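Local coordinates for putative poly(3-hydroxybutyrate) depolymerase LpqC (Bordetella parapertussis 12822, PDB 3D0K), which probably hydrolyses ester bonds as a serine hydrolase of the alpha/beta type, with poly(3-hydroxybutyrate) or a related ester as its presumed substrate, at residues E99-N103 / A149-F153; V116-A122 / R156-Q161. One frame throughout, in Å; residues are numbered along the deposited sequence.

Contact 1: E99-N103 / A149-F153. With SO4 (sulfate ion), chain E.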
ATOM      1  N   GLU A  99       7.079  -3.781  13.292  1.00 18.24           N
ATOM      2  CA  GLU A  99       6.093  -4.738  13.809  1.00 18.11           C
ATOM      3  C   GLU A  99       4.658  -4.220  13.683  1.00 18.71           C
ATOM      4  O   GLU A  99       3.735  -5.000  13.380  1.00 18.75           O
ATOM      5  CB  GLU A  99       6.420  -5.171  15.268  1.00 17.45           C
ATOM      6  CG  GLU A  99       7.734  -6.005  15.357  1.00 20.82           C
ATOM      7  CD  GLU A  99       9.019  -5.136  15.426  1.00 21.62           C
ATOM      8  OE1 GLU A  99      10.078  -5.752  15.664  1.00 26.62           O
ATOM      9  OE2 GLU A  99       8.988  -3.867  15.308  1.00 18.45           O
ATOM     10  N   SER A 100       4.460  -2.906  13.892  1.00 18.70           N
ATOM     11  CA  SER A 100       3.109  -2.360  13.957  1.00 18.44           C
ATOM     12  C   SER A 100       2.628  -1.867  12.616  1.00 18.00           C
ATOM     13  O   SER A 100       1.407  -1.811  12.378  1.00 19.16           O
ATOM     14  CB  SER A 100       3.028  -1.165  14.934  1.00 18.78           C
ATOM     15  OG  SER A 100       3.571  -1.500  16.213  1.00 20.33           O
ATOM     16  N   TYR A 101       3.554  -1.406  11.785  1.00 16.04           N
ATOM     17  CA  TYR A 101       3.151  -0.824  10.525  1.00 16.72           C
ATOM     18  C   TYR A 101       3.432  -1.805   9.359  1.00 17.15           C
ATOM     19  O   TYR A 101       2.512  -2.458   8.893  1.00 17.87           O
ATOM     20  CB  TYR A 101       3.835   0.554  10.287  1.00 16.68           C
ATOM     21  CG  TYR A 101       3.463   1.158   8.921  1.00 17.72           C
ATOM     22  CD1 TYR A 101       2.118   1.337   8.570  1.00 17.23           C
ATOM     23  CD2 TYR A 101       4.458   1.592   8.020  1.00 15.74           C
ATOM     24  CE1 TYR A 101       1.771   1.913   7.350  1.00 18.53           C
ATOM     25  CE2 TYR A 101       4.112   2.172   6.749  1.00 18.01           C
ATOM     26  CZ  TYR A 101       2.749   2.321   6.448  1.00 16.89           C
ATOM     27  OH  TYR A 101       2.403   2.873   5.222  1.00 20.12           O
ATOM     28  N   ASN A 102       4.691  -1.864   8.892  1.00 17.10           N
ATOM     29  CA  ASN A 102       5.103  -2.833   7.860  1.00 17.18           C
ATOM     30  C   ASN A 102       4.477  -4.247   8.007  1.00 16.48           C
ATOM     31  O   ASN A 102       4.055  -4.850   7.005  1.00 17.00           O
ATOM     32  CB  ASN A 102       6.628  -3.065   7.818  1.00 14.92           C
ATOM     33  CG  ASN A 102       7.475  -1.820   7.795  1.00 18.26           C
ATOM     34  OD1 ASN A 102       8.570  -1.826   7.145  1.00 22.05           O
ATOM     35  ND2 ASN A 102       7.078  -0.789   8.538  1.00 13.10           N
ATOM     36  N   ASN A 103       4.548  -4.816   9.218  1.00 16.17           N
ATOM     37  CA  ASN A 103       4.149  -6.201   9.505  1.00 16.64           C
ATOM     38  C   ASN A 103       2.709  -6.340  10.035  1.00 17.08           C
ATOM     39  O   ASN A 103       2.262  -7.463  10.387  1.00 18.08           O
ATOM     40  CB  ASN A 103       5.101  -6.888  10.523  1.00 17.17           C
ATOM     41  CG  ASN A 103       6.591  -6.857  10.107  1.00 19.25           C
ATOM     42  OD1 ASN A 103       7.481  -7.270  10.896  1.00 20.93           O
ATOM     43  ND2 ASN A 103       6.877  -6.360   8.916  1.00 16.73           N
ATOM     44  N   ALA A 149       8.272   1.212   3.074  1.00 18.08           N
ATOM     45  CA  ALA A 149       7.523   0.490   4.138  1.00 17.35           C
ATOM     46  C   ALA A 149       6.046   0.347   3.793  1.00 17.93           C
ATOM     47  O   ALA A 149       5.395  -0.629   4.191  1.00 16.53           O
ATOM     48  CB  ALA A 149       7.661   1.169   5.542  1.00 16.79           C
ATOM     49  N   GLY A 150       5.513   1.335   3.074  1.00 17.96           N
ATOM     50  CA  GLY A 150       4.112   1.299   2.716  1.00 16.04           C
ATOM     51  C   GLY A 150       3.923   0.320   1.536  1.00 17.30           C
ATOM     52  O   GLY A 150       2.861  -0.198   1.367  1.00 16.84           O
ATOM     53  N   GLY A 151       4.958   0.060   0.719  1.00 16.06           N
ATOM     54  CA  GLY A 151       4.837  -0.985  -0.324  1.00 16.31           C
ATOM     55  C   GLY A 151       4.967  -2.374   0.379  1.00 17.84           C
ATOM     56  O   GLY A 151       4.357  -3.364  -0.071  1.00 16.59           O
ATOM     57  N   GLN A 152       5.738  -2.451   1.473  1.00 16.93           N
ATOM     58  CA  GLN A 152       5.664  -3.676   2.343  1.00 16.61           C
ATOM     59  C   GLN A 152       4.216  -3.870   2.868  1.00 17.27           C
ATOM     60  O   GLN A 152       3.653  -4.952   2.755  1.00 17.14           O
ATOM     61  CB  GLN A 152       6.607  -3.588   3.499  1.00 17.39           C
ATOM     62  CG  GLN A 152       8.068  -3.518   3.101  1.00 17.12           C
ATOM     63  CD  GLN A 152       8.963  -3.605   4.313  1.00 19.82           C
ATOM     64  OE1 GLN A 152       8.649  -4.317   5.239  1.00 19.68           O
ATOM     65  NE2 GLN A 152      10.108  -2.904   4.288  1.00 21.04           N
ATOM     66  N   PHE A 153       3.630  -2.806   3.418  1.00 16.66           N
ATOM     67  CA  PHE A 153       2.250  -2.837   3.933  1.00 17.99           C
ATOM     68  C   PHE A 153       1.251  -3.304   2.873  1.00 17.68           C
ATOM     69  O   PHE A 153       0.428  -4.180   3.142  1.00 18.28           O
ATOM     70  CB  PHE A 153       1.937  -1.412   4.420  1.00 17.57           C
ATOM     71  CG  PHE A 153       0.581  -1.215   5.067  1.00 17.12           C
ATOM     72  CD1 PHE A 153      -0.563  -0.974   4.281  1.00 17.87           C
ATOM     73  CD2 PHE A 153       0.472  -1.147   6.462  1.00 16.07           C
ATOM     74  CE1 PHE A 153      -1.785  -0.740   4.873  1.00 15.38           C
ATOM     75  CE2 PHE A 153      -0.784  -0.868   7.061  1.00 19.24           C
ATOM     76  CZ  PHE A 153      -1.881  -0.651   6.259  1.00 18.32           C
TER
HETATM   77  S   SO4 E 304      11.874   0.086   3.454  1.00 31.61           S
HETATM   78  O1  SO4 E 304      10.709  -0.538   2.825  1.00 29.14           O
HETATM   79  O2  SO4 E 304      12.220  -0.752   4.612  1.00 34.35           O
HETATM   80  O3  SO4 E 304      13.044   0.182   2.629  1.00 34.06           O
HETATM   81  O4  SO4 E 304      11.566   1.355   4.080  1.00 36.43           O
HETATM   82  O   HOH W   1       9.427  -5.788   8.150  1.00 20.25           O
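Tyr101 lays its ring along the first turn of helix 149-160. With CG anti to the backbone N and beside the carbonyl carbon (chi1 178°), the ring lies across Phe153, the two side chains crossing at about a right angle. Their planes are near parallel, 29° apart, but slid so far that the rings barely overlap; the closest carbons, Tyr101 CE1 and Phe153 CD2, are 3.4 Å apart. The other long side of the tyrosine ring rests on Ala149, CE2 lying 3.9 Å from Ala149 CB. At the far end Tyr101 OH comes within 3.4 Å of Gly150 CA, close to the helix backbone, while its polar partners are His61 O, the strongest, and Gln60 OE1, which together hold this buried hydroxyl. The backbone takes part as well: Tyr101 O sits near the plane of the Phe153 ring, at its edge, 3.4 Å from CD2.

Asn102 follows, its side-chain amide packed over the methyl group of Ala149 and beside the end of Gln152. The two amide planes stand 80° apart, nearly perpendicular. Gln152, extended beyond CG, passes its NE2 on to a sulfate ion, bonding to O1 at 2.8 Å; the ion probably comes from the crystallisation liquor and is also held by Arg237. Asn103 joins through a water that accepts from its ND2 at 2.7 Å and donates only weakly to Gln152 OE1, an oxygen that also receives Arg156 NH1.

The contact thus lays the turn after helix 97-100 against the start of helix 149-160, which follows strand 142-147 of the central sheet, while His61, just beyond the neighbouring strand 56-60, meets the Tyr101 ring.

Contact 2: V116-A122 / R156-Q161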
ATOM      1  N   VAL A 116      -6.893 -12.011  11.345  1.00 22.60           N
ATOM      2  CA  VAL A 116      -6.526 -11.094  10.257  1.00 23.56           C
ATOM      3  C   VAL A 116      -7.383  -9.827  10.218  1.00 23.25           C
ATOM      4  O   VAL A 116      -6.944  -8.806   9.700  1.00 22.29           O
ATOM      5  CB  VAL A 116      -6.489 -11.777   8.826  1.00 23.67           C
ATOM      6  CG1 VAL A 116      -5.329 -12.718   8.691  1.00 27.42           C
ATOM      7  CG2 VAL A 116      -7.821 -12.447   8.511  1.00 26.34           C
ATOM      8  N   ASP A 117      -8.596  -9.839  10.764  1.00 24.21           N
ATOM      9  CA  ASP A 117      -9.298  -8.569  10.702  1.00 26.61           C
ATOM     10  C   ASP A 117      -8.860  -7.587  11.768  1.00 24.75           C
ATOM     11  O   ASP A 117      -9.257  -6.428  11.759  1.00 24.76           O
ATOM     12  CB  ASP A 117     -10.815  -8.691  10.594  1.00 28.20           C
ATOM     13  CG  ASP A 117     -11.349  -9.858  11.266  1.00 36.06           C
ATOM     14  OD1 ASP A 117     -11.243  -9.949  12.535  1.00 41.10           O
ATOM     15  OD2 ASP A 117     -11.915 -10.696  10.506  1.00 44.97           O
ATOM     16  N   GLY A 118      -7.961  -8.037  12.635  1.00 23.43           N
ATOM     17  CA  GLY A 118      -7.368  -7.155  13.630  1.00 21.77           C
ATOM     18  C   GLY A 118      -6.039  -6.559  13.184  1.00 21.44           C
ATOM     19  O   GLY A 118      -5.451  -5.729  13.902  1.00 20.80           O
ATOM     20  N   TRP A 119      -5.534  -7.007  12.041  1.00 19.49           N
ATOM     21  CA  TRP A 119      -4.224  -6.518  11.579  1.00 18.80           C
ATOM     22  C   TRP A 119      -4.356  -5.078  11.105  1.00 18.71           C
ATOM     23  O   TRP A 119      -5.449  -4.629  10.727  1.00 17.22           O
ATOM     24  CB  TRP A 119      -3.620  -7.405  10.464  1.00 18.65           C
ATOM     25  CG  TRP A 119      -3.336  -8.848  10.853  1.00 20.47           C
ATOM     26  CD1 TRP A 119      -3.712  -9.500  12.012  1.00 21.02           C
ATOM     27  CD2 TRP A 119      -2.637  -9.801  10.069  1.00 18.84           C
ATOM     28  NE1 TRP A 119      -3.278 -10.807  11.974  1.00 21.15           N
ATOM     29  CE2 TRP A 119      -2.604 -11.013  10.802  1.00 18.56           C
ATOM     30  CE3 TRP A 119      -2.001  -9.745   8.815  1.00 20.31           C
ATOM     31  CZ2 TRP A 119      -1.979 -12.157  10.315  1.00 22.02           C
ATOM     32  CZ3 TRP A 119      -1.378 -10.906   8.321  1.00 20.87           C
ATOM     33  CH2 TRP A 119      -1.381 -12.086   9.069  1.00 19.79           C
ATOM     34  N   THR A 120      -3.242  -4.340  11.157  1.00 17.43           N
ATOM     35  CA  THR A 120      -3.217  -2.921  10.742  1.00 18.64           C
ATOM     36  C   THR A 120      -3.777  -2.811   9.302  1.00 19.08           C
ATOM     37  O   THR A 120      -4.493  -1.851   8.972  1.00 19.15           O
ATOM     38  CB  THR A 120      -1.781  -2.358  10.778  1.00 18.33           C
ATOM     39  OG1 THR A 120      -1.114  -2.807  11.961  1.00 19.26           O
ATOM     40  CG2 THR A 120      -1.790  -0.761  10.733  1.00 17.41           C
ATOM     41  N   TYR A 121      -3.484  -3.811   8.457  1.00 18.06           N
ATOM     42  CA  TYR A 121      -3.909  -3.785   7.037  1.00 17.74           C
ATOM     43  C   TYR A 121      -5.422  -3.665   6.883  1.00 19.36           C
ATOM     44  O   TYR A 121      -5.896  -3.079   5.896  1.00 20.45           O
ATOM     45  CB  TYR A 121      -3.491  -5.056   6.318  1.00 16.28           C
ATOM     46  CG  TYR A 121      -2.007  -5.415   6.514  1.00 16.17           C
ATOM     47  CD1 TYR A 121      -1.032  -4.416   6.519  1.00 17.58           C
ATOM     48  CD2 TYR A 121      -1.613  -6.751   6.699  1.00 15.26           C
ATOM     49  CE1 TYR A 121       0.328  -4.743   6.739  1.00 15.63           C
ATOM     50  CE2 TYR A 121      -0.272  -7.101   6.891  1.00 14.46           C
ATOM     51  CZ  TYR A 121       0.681  -6.079   6.917  1.00 16.66           C
ATOM     52  OH  TYR A 121       2.028  -6.456   7.069  1.00 14.83           O
ATOM     53  N   ALA A 122      -6.156  -4.303   7.797  1.00 19.37           N
ATOM     54  CA  ALA A 122      -7.634  -4.407   7.726  1.00 19.84           C
ATOM     55  C   ALA A 122      -8.348  -3.058   7.923  1.00 20.35           C
ATOM     56  O   ALA A 122      -9.550  -2.906   7.596  1.00 22.33           O
ATOM     57  CB  ALA A 122      -8.145  -5.422   8.782  1.00 19.73           C
ATOM     58  N   ARG A 156       1.483  -7.067   1.765  1.00 16.86           N
ATOM     59  CA  ARG A 156       1.126  -7.934   2.907  1.00 17.44           C
ATOM     60  C   ARG A 156      -0.381  -7.789   3.174  1.00 17.68           C
ATOM     61  O   ARG A 156      -1.003  -8.731   3.609  1.00 16.85           O
ATOM     62  CB  ARG A 156       1.916  -7.567   4.144  1.00 16.89           C
ATOM     63  CG  ARG A 156       3.400  -7.947   3.951  1.00 15.25           C
ATOM     64  CD  ARG A 156       4.255  -7.700   5.169  1.00 15.53           C
ATOM     65  NE  ARG A 156       5.630  -8.064   4.752  1.00 19.51           N
ATOM     66  CZ  ARG A 156       6.747  -7.411   5.054  1.00 22.26           C
ATOM     67  NH1 ARG A 156       6.731  -6.351   5.856  1.00 17.35           N
ATOM     68  NH2 ARG A 156       7.918  -7.841   4.569  1.00 23.80           N
ATOM     69  N   LEU A 157      -0.930  -6.610   2.898  1.00 18.19           N
ATOM     70  CA  LEU A 157      -2.370  -6.401   2.938  1.00 17.39           C
ATOM     71  C   LEU A 157      -3.031  -7.348   1.911  1.00 18.36           C
ATOM     72  O   LEU A 157      -4.004  -8.078   2.214  1.00 18.29           O
ATOM     73  CB  LEU A 157      -2.673  -4.922   2.646  1.00 18.54           C
ATOM     74  CG  LEU A 157      -4.152  -4.484   2.623  1.00 17.35           C
ATOM     75  CD1 LEU A 157      -4.281  -2.996   2.884  1.00 16.19           C
ATOM     76  CD2 LEU A 157      -4.953  -4.869   1.329  1.00 22.84           C
HETATM   77  N   MSE A 158      -2.482  -7.352   0.708  1.00 19.10           N
HETATM   78  CA  MSE A 158      -2.973  -8.238  -0.362  1.00 20.21           C
HETATM   79  C   MSE A 158      -2.834  -9.717  -0.033  1.00 19.35           C
HETATM   80  O   MSE A 158      -3.652 -10.513  -0.503  1.00 21.55           O
HETATM   81  CB  MSE A 158      -2.357  -7.885  -1.726  1.00 18.22           C
HETATM   82  CG  MSE A 158      -2.790  -6.432  -2.187  1.00 21.78           C
HETATM   83 SE   MSE A 158      -4.718  -6.132  -2.222  0.75 30.16          SE
HETATM   84  CE  MSE A 158      -4.924  -7.092  -3.928  1.00 25.39           C
ATOM     85  N   SER A 159      -1.822 -10.088   0.760  1.00 18.67           N
ATOM     86  CA  SER A 159      -1.633 -11.468   1.174  1.00 19.66           C
ATOM     87  C   SER A 159      -2.612 -11.952   2.238  1.00 20.93           C
ATOM     88  O   SER A 159      -2.711 -13.147   2.492  1.00 21.64           O
ATOM     89  CB  SER A 159      -0.229 -11.627   1.771  1.00 20.19           C
ATOM     90  OG  SER A 159       0.742 -11.181   0.850  1.00 19.29           O
ATOM     91  N   SER A 160      -3.251 -11.022   2.927  1.00 19.75           N
ATOM     92  CA  SER A 160      -3.989 -11.353   4.160  1.00 20.57           C
ATOM     93  C   SER A 160      -5.433 -10.877   4.193  1.00 20.28           C
ATOM     94  O   SER A 160      -6.198 -11.364   5.019  1.00 20.39           O
ATOM     95  CB  SER A 160      -3.257 -10.830   5.397  1.00 20.08           C
ATOM     96  OG  SER A 160      -3.277  -9.402   5.393  1.00 19.65           O
ATOM     97  N   GLN A 161      -5.826  -9.983   3.274  1.00 20.07           N
ATOM     98  CA  GLN A 161      -7.154  -9.311   3.339  1.00 20.21           C
ATOM     99  C   GLN A 161      -8.024  -9.574   2.107  1.00 20.55           C
ATOM    100  O   GLN A 161      -7.487  -9.847   1.025  1.00 21.29           O
ATOM    101  CB  GLN A 161      -6.988  -7.775   3.517  1.00 18.42           C
ATOM    102  CG  GLN A 161      -6.034  -7.370   4.686  1.00 19.81           C
ATOM    103  CD  GLN A 161      -6.596  -7.816   6.039  1.00 20.69           C
ATOM    104  OE1 GLN A 161      -7.812  -7.663   6.288  1.00 16.57           O
ATOM    105  NE2 GLN A 161      -5.742  -8.421   6.891  1.00 17.80           N
TER
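Gln161 has CG anti to its carbonyl carbon and then bends at chi2 (-64°), which folds its amide back toward the loop residues Val116 and Ala122. Tyr121, with chi1 at -50°, lays its ring against the backbone of the helix. Leu157 N lies 3.8 Å above the centre of that ring, and Arg156 C covers the same face nearer the rim. Beyond the ring, Tyr121 OH touches Arg156 CB at 3.1 Å and bonds to Asn102 O, while the arginine's NE turns to Thr178.

Gln161 NE2 donates to Val116 O (3.1 Å, 160°), coming from above the carbonyl plane; Trp119 N reaches this oxygen from the opposite face. The same NE2 also bonds to Ser160 OG at 3.0 Å, and that hydroxyl donates in turn to Arg156 O, one turn back in the helix. A polar chain therefore runs from the loop carbonyl to the helix backbone. Trp119 CZ3 packs 3.5 Å from Ser160 CB, and Val116 CG1 lies over one face of the indole, toward its rim.

This is packing on one layer of an alpha-beta-alpha sandwich, where the C-terminal end of helix 149-160 meets the loop leading into helix 122-133.

In the fold
Both contacts draw on helix 149-160, contact 1 at its start and contact 2 at its end, with centres about 11 Å apart. Their loop segments are tied directly: Tyr121 OH lies 2.6 Å from Asn102 O and Thr120 OG1 2.7 Å from Ser100 O, both probable hydrogen bonds. Tyr121 also meets Phe153 edge-to-face, so the aromatic packing continues along the helix from one contact to the other. Contact 1 is the nearer to the presumed active site: Gly150 belongs to a GxSxG sequence consistent with a nucleophile elbow, and Ala149 follows Ser148, which with His271 and Asp216 probably forms the catalytic triad.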